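Local coordinates for protein ComZ (Thermus thermophilus, PDB 6QVI) that probably serves as a DNA receptor at the tip of a type IV pilus during natural competence, carrying a beta-solenoid domain on a pseudopilin-like domain, at residues K148-G153 with G178-Y183; Y172-N177 with A210-Q215. One frame throughout, in Å; residues are numbered along the deposited sequence.

Interaction 1 of 2, residues K148-G153 with G178-Y183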
ATOM      1  N   LYS A 148     -20.826  -7.121  -8.818  1.00 81.99           N
ATOM      2  CA  LYS A 148     -20.942  -6.016  -7.870  1.00 88.05           C
ATOM      3  C   LYS A 148     -19.703  -6.029  -6.973  1.00 85.46           C
ATOM      4  O   LYS A 148     -19.315  -7.085  -6.467  1.00 85.07           O
ATOM      5  CB  LYS A 148     -22.245  -6.104  -7.058  1.00 99.50           C
ATOM      6  CG  LYS A 148     -23.591  -5.974  -7.914  1.00110.23           C
ATOM      7  CD  LYS A 148     -23.629  -4.648  -8.740  1.00113.44           C
ATOM      8  CE  LYS A 148     -24.802  -4.413  -9.752  1.00115.58           C
ATOM      9  NZ  LYS A 148     -25.676  -3.189  -9.466  1.00117.23           N
ATOM     10  N   TRP A 149     -19.054  -4.875  -6.806  1.00 89.36           N
ATOM     11  CA  TRP A 149     -17.789  -4.789  -6.072  1.00 87.14           C
ATOM     12  C   TRP A 149     -17.919  -4.072  -4.744  1.00 96.38           C
ATOM     13  O   TRP A 149     -17.105  -4.300  -3.859  1.00 99.92           O
ATOM     14  CB  TRP A 149     -16.700  -4.067  -6.906  1.00 78.45           C
ATOM     15  CG  TRP A 149     -16.174  -4.874  -8.071  1.00 82.23           C
ATOM     16  CD1 TRP A 149     -14.977  -5.587  -8.157  1.00 83.16           C
ATOM     17  CD2 TRP A 149     -16.854  -5.103  -9.305  1.00 84.82           C
ATOM     18  NE1 TRP A 149     -14.876  -6.209  -9.400  1.00 76.90           N
ATOM     19  CE2 TRP A 149     -16.017  -5.930 -10.114  1.00 85.02           C
ATOM     20  CE3 TRP A 149     -18.095  -4.681  -9.814  1.00 82.31           C
ATOM     21  CZ2 TRP A 149     -16.399  -6.333 -11.397  1.00 90.28           C
ATOM     22  CZ3 TRP A 149     -18.471  -5.083 -11.077  1.00 84.61           C
ATOM     23  CH2 TRP A 149     -17.629  -5.904 -11.858  1.00 89.35           C
ATOM     24  N   LEU A 150     -18.903  -3.202  -4.630  1.00 99.35           N
ATOM     25  CA  LEU A 150     -19.158  -2.491  -3.402  1.00 94.00           C
ATOM     26  C   LEU A 150     -20.653  -2.447  -3.322  1.00 95.84           C
ATOM     27  O   LEU A 150     -21.289  -1.864  -4.149  1.00 97.86           O
ATOM     28  CB  LEU A 150     -18.562  -1.094  -3.443  1.00 85.36           C
ATOM     29  CG  LEU A 150     -17.031  -1.066  -3.462  1.00 83.21           C
ATOM     30  CD1 LEU A 150     -16.481  -1.000  -4.867  1.00 70.18           C
ATOM     31  CD2 LEU A 150     -16.432   0.022  -2.613  1.00 81.60           C
ATOM     32  N   ASN A 151     -21.224  -3.108  -2.338  1.00100.27           N
ATOM     33  CA  ASN A 151     -22.658  -3.151  -2.211  1.00112.22           C
ATOM     34  C   ASN A 151     -23.106  -2.670  -0.892  1.00108.18           C
ATOM     35  O   ASN A 151     -22.830  -3.288   0.097  1.00111.89           O
ATOM     36  CB  ASN A 151     -23.124  -4.576  -2.325  1.00123.26           C
ATOM     37  CG  ASN A 151     -23.385  -4.968  -3.736  1.00132.93           C
ATOM     38  OD1 ASN A 151     -23.784  -6.088  -4.020  1.00132.59           O
ATOM     39  ND2 ASN A 151     -23.157  -4.040  -4.645  1.00136.08           N
ATOM     40  N   GLY A 152     -23.842  -1.585  -0.873  1.00101.42           N
ATOM     41  CA  GLY A 152     -24.318  -1.072   0.377  1.00 98.21           C
ATOM     42  C   GLY A 152     -23.536   0.142   0.723  1.00 85.60           C
ATOM     43  O   GLY A 152     -22.427   0.299   0.314  1.00 87.20           O
ATOM     44  N   GLY A 153     -24.108   0.975   1.552  1.00 89.24           N
ATOM     45  CA  GLY A 153     -23.498   2.213   1.928  1.00 87.89           C
ATOM     46  C   GLY A 153     -22.116   2.169   2.455  1.00 82.47           C
ATOM     47  O   GLY A 153     -21.715   1.246   3.111  1.00 87.67           O
ATOM     48  N   GLY A 178     -25.829   8.406  -4.562  1.00111.42           N
ATOM     49  CA  GLY A 178     -26.016   8.508  -3.136  1.00102.55           C
ATOM     50  C   GLY A 178     -25.215   7.433  -2.430  1.00102.68           C
ATOM     51  O   GLY A 178     -24.332   6.801  -3.009  1.00109.65           O
ATOM     52  N   ASN A 179     -25.526   7.232  -1.153  1.00 95.89           N
ATOM     53  CA  ASN A 179     -25.120   6.057  -0.367  1.00102.71           C
ATOM     54  C   ASN A 179     -23.609   5.759  -0.452  1.00 94.45           C
ATOM     55  O   ASN A 179     -23.183   4.631  -0.187  1.00 93.40           O
ATOM     56  CB  ASN A 179     -25.935   4.814  -0.781  1.00115.49           C
ATOM     57  CG  ASN A 179     -25.999   4.614  -2.311  1.00122.77           C
ATOM     58  OD1 ASN A 179     -26.907   5.118  -2.993  1.00128.00           O
ATOM     59  ND2 ASN A 179     -25.043   3.846  -2.842  1.00118.40           N
ATOM     60  N   PHE A 180     -22.781   6.745  -0.795  1.00 96.15           N
ATOM     61  CA  PHE A 180     -21.357   6.512  -1.023  1.00 86.33           C
ATOM     62  C   PHE A 180     -20.622   7.840  -0.888  1.00 81.12           C
ATOM     63  O   PHE A 180     -20.954   8.810  -1.577  1.00 81.36           O
ATOM     64  CB  PHE A 180     -21.159   5.907  -2.419  1.00 82.02           C
ATOM     65  CG  PHE A 180     -19.735   5.594  -2.785  1.00 86.54           C
ATOM     66  CD1 PHE A 180     -18.831   6.582  -3.143  1.00 91.58           C
ATOM     67  CD2 PHE A 180     -19.313   4.276  -2.825  1.00 80.48           C
ATOM     68  CE1 PHE A 180     -17.510   6.246  -3.507  1.00 84.67           C
ATOM     69  CE2 PHE A 180     -18.027   3.945  -3.181  1.00 81.54           C
ATOM     70  CZ  PHE A 180     -17.119   4.939  -3.531  1.00 81.75           C
ATOM     71  N   ALA A 181     -19.606   7.865  -0.030  1.00 75.63           N
ATOM     72  CA  ALA A 181     -18.800   9.055   0.171  1.00 74.15           C
ATOM     73  C   ALA A 181     -17.369   8.598   0.319  1.00 77.09           C
ATOM     74  O   ALA A 181     -17.088   7.651   1.071  1.00 77.77           O
ATOM     75  CB  ALA A 181     -19.228   9.857   1.414  1.00 68.16           C
ATOM     76  N   LEU A 182     -16.467   9.334  -0.333  1.00 76.74           N
ATOM     77  CA  LEU A 182     -15.048   9.006  -0.365  1.00 68.95           C
ATOM     78  C   LEU A 182     -14.310  10.293  -0.050  1.00 70.85           C
ATOM     79  O   LEU A 182     -14.391  11.264  -0.807  1.00 69.95           O
ATOM     80  CB  LEU A 182     -14.657   8.439  -1.730  1.00 67.70           C
ATOM     81  CG  LEU A 182     -13.329   7.705  -1.962  1.00 67.58           C
ATOM     82  CD1 LEU A 182     -13.329   7.128  -3.359  1.00 59.15           C
ATOM     83  CD2 LEU A 182     -12.159   8.670  -1.823  1.00 73.91           C
ATOM     84  N   TYR A 183     -13.617  10.305   1.080  1.00 74.96           N
ATOM     85  CA  TYR A 183     -12.955  11.501   1.566  1.00 73.19           C
ATOM     86  C   TYR A 183     -11.449  11.311   1.608  1.00 73.77           C
ATOM     87  O   TYR A 183     -10.936  10.185   1.625  1.00 68.36           O
ATOM     88  CB  TYR A 183     -13.494  11.864   2.953  1.00 74.96           C
ATOM     89  CG  TYR A 183     -14.992  12.104   2.980  1.00 78.01           C
ATOM     90  CD1 TYR A 183     -15.667  12.490   1.825  1.00 85.91           C
ATOM     91  CD2 TYR A 183     -15.739  11.914   4.155  1.00 82.98           C
ATOM     92  CE1 TYR A 183     -17.032  12.724   1.835  1.00 92.34           C
ATOM     93  CE2 TYR A 183     -17.121  12.133   4.172  1.00 84.18           C
ATOM     94  CZ  TYR A 183     -17.755  12.532   3.007  1.00 85.93           C
ATOM     95  OH  TYR A 183     -19.106  12.765   2.979  1.00 81.58           O
TER
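Leu-150 and Phe-180 make the apolar part of this contact, with a single methyl meeting a ring. CD2 of Leu-150 lies 4.3 Å from CE2 of Phe-180 and arrives at the rim of the ring, near its plane, so that between these two segments the leucine meets an edge of the phenyl and not a face. Phe-180 reaches the meeting point through its first torsion: with CG trans to the backbone N (chi1 -179°) the ring extends from its strand far enough to bring CE2 to the leucine methyl, and it is the ring, not CB, that makes the contact. Val-162 also packs on Leu-150, which remains partly exposed, while Ile-156 and Thr-225 touch the buried Phe-180.

The polar part is carried by the backbone. The carbonyl O of Asn-179 accepts a CA-H...O contact from Gly-153, whose CA stands 3.2 Å from that oxygen. This is where the two segments run closest, the CA atoms of Gly-153 and Asn-179 being 4.8 Å apart. Just beyond it Ala-181 and Ala-154 are joined by a backbone hydrogen bond, so the weak contact lies at the start of the parallel pairing of strands 153-157 and 180-187.

Within the first segment, Asn-151 folds back on its own chain and its ND2 donates to the carbonyl O of Leu-150 at 2.9 Å. The donor stands above the carbonyl plane, 49° out of it. The backbone of Asn-151 is meanwhile bonded to Phe-475 and Thr-477 on strand 474-478.

Parallel strands stacked through backbone bonds, with corners between them and apolar side chains turned inward, are the hallmark of a beta-solenoid, here the domain that ComZ adds to its pseudopilin-like part.

Interaction 2 of 2, residues Y172-N177 with A210-Q215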
ATOM      1  N   TYR A 172     -20.379  -0.860 -15.615  1.00 68.33           N
ATOM      2  CA  TYR A 172     -20.412  -0.028 -14.431  1.00 63.41           C
ATOM      3  C   TYR A 172     -20.025  -0.874 -13.230  1.00 61.42           C
ATOM      4  O   TYR A 172     -20.711  -1.821 -12.839  1.00 75.47           O
ATOM      5  CB  TYR A 172     -21.781   0.630 -14.275  1.00 63.58           C
ATOM      6  CG  TYR A 172     -22.059   1.547 -15.435  1.00 67.06           C
ATOM      7  CD1 TYR A 172     -22.714   1.085 -16.573  1.00 74.60           C
ATOM      8  CD2 TYR A 172     -21.608   2.866 -15.431  1.00 66.05           C
ATOM      9  CE1 TYR A 172     -22.947   1.928 -17.664  1.00 77.70           C
ATOM     10  CE2 TYR A 172     -21.829   3.710 -16.521  1.00 67.16           C
ATOM     11  CZ  TYR A 172     -22.496   3.237 -17.625  1.00 76.49           C
ATOM     12  OH  TYR A 172     -22.721   4.079 -18.694  1.00 85.69           O
ATOM     13  N   VAL A 173     -18.864  -0.572 -12.689  1.00 58.73           N
ATOM     14  CA  VAL A 173     -18.312  -1.324 -11.571  1.00 59.77           C
ATOM     15  C   VAL A 173     -18.588  -0.609 -10.262  1.00 53.91           C
ATOM     16  O   VAL A 173     -18.333  -1.159  -9.184  1.00 52.67           O
ATOM     17  CB  VAL A 173     -16.812  -1.494 -11.921  1.00 64.19           C
ATOM     18  CG1 VAL A 173     -15.958  -1.652 -10.712  1.00 67.61           C
ATOM     19  CG2 VAL A 173     -16.602  -2.655 -12.910  1.00 71.10           C
ATOM     20  N   ILE A 174     -19.104   0.613 -10.336  1.00 61.21           N
ATOM     21  CA  ILE A 174     -19.537   1.432  -9.217  1.00 63.20           C
ATOM     22  C   ILE A 174     -20.706   2.243  -9.737  1.00 67.39           C
ATOM     23  O   ILE A 174     -20.514   3.089 -10.602  1.00 60.44           O
ATOM     24  CB  ILE A 174     -18.418   2.360  -8.714  1.00 65.33           C
ATOM     25  CG1 ILE A 174     -17.259   1.556  -8.123  1.00 66.11           C
ATOM     26  CG2 ILE A 174     -18.975   3.361  -7.715  1.00 67.10           C
ATOM     27  CD1 ILE A 174     -16.083   2.419  -7.703  1.00 67.49           C
ATOM     28  N   GLU A 175     -21.925   1.892  -9.347  1.00 85.27           N
ATOM     29  CA  GLU A 175     -23.127   2.656  -9.697  1.00 90.00           C
ATOM     30  C   GLU A 175     -23.624   3.371  -8.447  1.00 90.66           C
ATOM     31  O   GLU A 175     -24.632   2.999  -7.854  1.00 91.44           O
ATOM     32  CB  GLU A 175     -24.234   1.759 -10.310  1.00 94.94           C
ATOM     33  CG  GLU A 175     -23.851   0.994 -11.571  1.00101.36           C
ATOM     34  CD  GLU A 175     -25.008   0.849 -12.574  1.00110.23           C
ATOM     35  OE1 GLU A 175     -25.816   1.797 -12.719  1.00114.09           O
ATOM     36  OE2 GLU A 175     -25.105  -0.223 -13.218  1.00112.72           O
ATOM     37  N   ALA A 176     -22.862   4.361  -8.004  1.00 94.12           N
ATOM     38  CA  ALA A 176     -23.175   5.064  -6.768  1.00101.63           C
ATOM     39  C   ALA A 176     -24.072   6.243  -7.114  1.00114.88           C
ATOM     40  O   ALA A 176     -23.716   7.078  -7.954  1.00117.70           O
ATOM     41  CB  ALA A 176     -21.913   5.537  -6.054  1.00100.59           C
ATOM     42  N   ASN A 177     -25.237   6.308  -6.470  1.00128.39           N
ATOM     43  CA  ASN A 177     -26.222   7.357  -6.717  1.00134.99           C
ATOM     44  C   ASN A 177     -26.730   7.855  -5.361  1.00128.85           C
ATOM     45  O   ASN A 177     -27.907   7.776  -5.041  1.00132.35           O
ATOM     46  CB  ASN A 177     -27.366   6.805  -7.568  1.00145.84           C
ATOM     47  CG  ASN A 177     -26.881   6.169  -8.871  1.00150.86           C
ATOM     48  OD1 ASN A 177     -26.003   6.699  -9.553  1.00152.20           O
ATOM     49  ND2 ASN A 177     -27.442   4.994  -9.202  1.00151.42           N
ATOM     50  N   ALA A 210      -5.795  10.000  -1.334  1.00 87.96           N
ATOM     51  CA  ALA A 210      -6.902   9.225  -1.878  1.00 88.13           C
ATOM     52  C   ALA A 210      -7.023   9.394  -3.383  1.00 85.76           C
ATOM     53  O   ALA A 210      -6.669  10.420  -3.944  1.00 85.55           O
ATOM     54  CB  ALA A 210      -8.223   9.642  -1.246  1.00 84.45           C
ATOM     55  N   SER A 211      -7.594   8.385  -4.030  1.00 89.66           N
ATOM     56  CA  SER A 211      -7.851   8.434  -5.466  1.00 88.24           C
ATOM     57  C   SER A 211      -8.845   7.333  -5.765  1.00 79.94           C
ATOM     58  O   SER A 211      -8.983   6.380  -4.996  1.00 81.07           O
ATOM     59  CB  SER A 211      -6.582   8.279  -6.320  1.00 97.67           C
ATOM     60  OG  SER A 211      -5.728   7.283  -5.797  1.00105.71           O
ATOM     61  N   LEU A 212      -9.521   7.462  -6.896  1.00 64.97           N
ATOM     62  CA  LEU A 212     -10.408   6.419  -7.390  1.00 63.60           C
ATOM     63  C   LEU A 212      -9.833   5.849  -8.672  1.00 62.82           C
ATOM     64  O   LEU A 212      -9.824   6.525  -9.697  1.00 69.81           O
ATOM     65  CB  LEU A 212     -11.810   6.979  -7.628  1.00 65.55           C
ATOM     66  CG  LEU A 212     -12.934   6.068  -8.115  1.00 60.90           C
ATOM     67  CD1 LEU A 212     -12.803   4.747  -7.496  1.00 50.11           C
ATOM     68  CD2 LEU A 212     -14.310   6.664  -7.836  1.00 55.91           C
ATOM     69  N   ARG A 213      -9.404   4.598  -8.636  1.00 53.54           N
ATOM     70  CA  ARG A 213      -8.861   3.949  -9.814  1.00 59.33           C
ATOM     71  C   ARG A 213      -9.684   2.708 -10.122  1.00 56.84           C
ATOM     72  O   ARG A 213      -9.939   1.881  -9.235  1.00 66.07           O
ATOM     73  CB  ARG A 213      -7.386   3.568  -9.635  1.00 67.18           C
ATOM     74  CG  ARG A 213      -6.429   4.750  -9.463  1.00 77.00           C
ATOM     75  CD  ARG A 213      -4.955   4.352  -9.631  1.00 74.05           C
ATOM     76  NE  ARG A 213      -4.145   4.869  -8.533  1.00 77.37           N
ATOM     77  CZ  ARG A 213      -3.116   5.695  -8.677  1.00 96.03           C
ATOM     78  NH1 ARG A 213      -2.769   6.113  -9.884  1.00104.20           N
ATOM     79  NH2 ARG A 213      -2.434   6.105  -7.612  1.00102.77           N
ATOM     80  N   VAL A 214     -10.011   2.542 -11.375  1.00 55.99           N
ATOM     81  CA  VAL A 214     -10.725   1.399 -11.801  1.00 52.83           C
ATOM     82  C   VAL A 214     -10.059   0.955 -13.049  1.00 51.38           C
ATOM     83  O   VAL A 214     -10.192   1.575 -14.049  1.00 51.88           O
ATOM     84  CB  VAL A 214     -12.146   1.740 -12.138  1.00 54.45           C
ATOM     85  CG1 VAL A 214     -12.759   0.618 -12.913  1.00 55.12           C
ATOM     86  CG2 VAL A 214     -12.919   1.999 -10.886  1.00 49.13           C
ATOM     87  N   GLN A 215      -9.340  -0.136 -12.989  1.00 50.66           N
ATOM     88  CA  GLN A 215      -8.648  -0.607 -14.144  1.00 54.48           C
ATOM     89  C   GLN A 215      -9.500  -1.104 -15.269  1.00 64.80           C
ATOM     90  O   GLN A 215      -9.186  -0.855 -16.397  1.00 76.69           O
ATOM     91  CB  GLN A 215      -7.660  -1.674 -13.775  1.00 59.05           C
ATOM     92  CG  GLN A 215      -7.219  -2.448 -14.979  1.00 61.90           C
ATOM     93  CD  GLN A 215      -6.157  -3.451 -14.666  1.00 72.12           C
ATOM     94  OE1 GLN A 215      -5.968  -3.822 -13.532  1.00 72.25           O
ATOM     95  NE2 GLN A 215      -5.458  -3.895 -15.678  1.00 81.08           N
TER
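Val-173 opens the contact at a corner of the chain, where the backbone changes from one face to the next. Its CG1 approaches CG1 of Val-214 at 4.5 Å, a loose meeting of branch methyls. The CA atoms of these two valines are the nearest pair across the segments, yet they stand 8.1 Å apart, a spacing bridged by side chains and too wide for backbone pairing. Val-162 packs against both valines and so lines the same patch of interior.

One residue on, Ile-174 makes the closer approach, its CD1 lying 4.0 Å from CD1 of Leu-212. The extended outer part of the isoleucine (chi2 176°) sends this terminal methyl well away from its own strand and across the interior. Leu-212 holds CG trans to the backbone N (chi1 -178°), which extends its branches from the opposing strand so that CD1 reaches the isoleucine; the two side chains run in opposite senses and meet at these methyls. Such facing of hydrophobic branches from separate walls is how the core of a beta-solenoid is filled: strand 172-176 belongs to a parallel sheet with 218-221 and 246-247, whereas strand 212-214 runs parallel to 160-162 and 237-239 on another face. Ile-219 of strand 218-221 touches Ile-174 and Val-214 alike, and Val-160 lies against Leu-212.

Farther along, Ala-176 takes up the sheet pairing, its backbone bonded to Ser-220 and Gly-222. On the opposing strand, Arg-213 lies between the two inward-facing residues and forms a salt bridge through NH1 to OD2 of Asp-269.

Both interactions join walls of the same beta-solenoid domain, and their segments alternate along the chain, with strand 172-176 of interaction 2 followed directly by strand 180-187 of interaction 1. Interaction 2 is wholly buried and rests on aliphatic branches alone. Interaction 1 is only partly buried: Phe-180 and Gly-153 are buried, Leu-150 is partly exposed and Asn-179 exposed, and the backbone itself takes part. With centres about 9 Å apart, the two touch directly. CH2 of Trp-149 packs 3.6 Å from CG2 of Val-173, and CD1 of Leu-150 lies 4.2 Å from CG1 of Ile-174, so residues 148-153 and 172-177 share one hydrophobic interior.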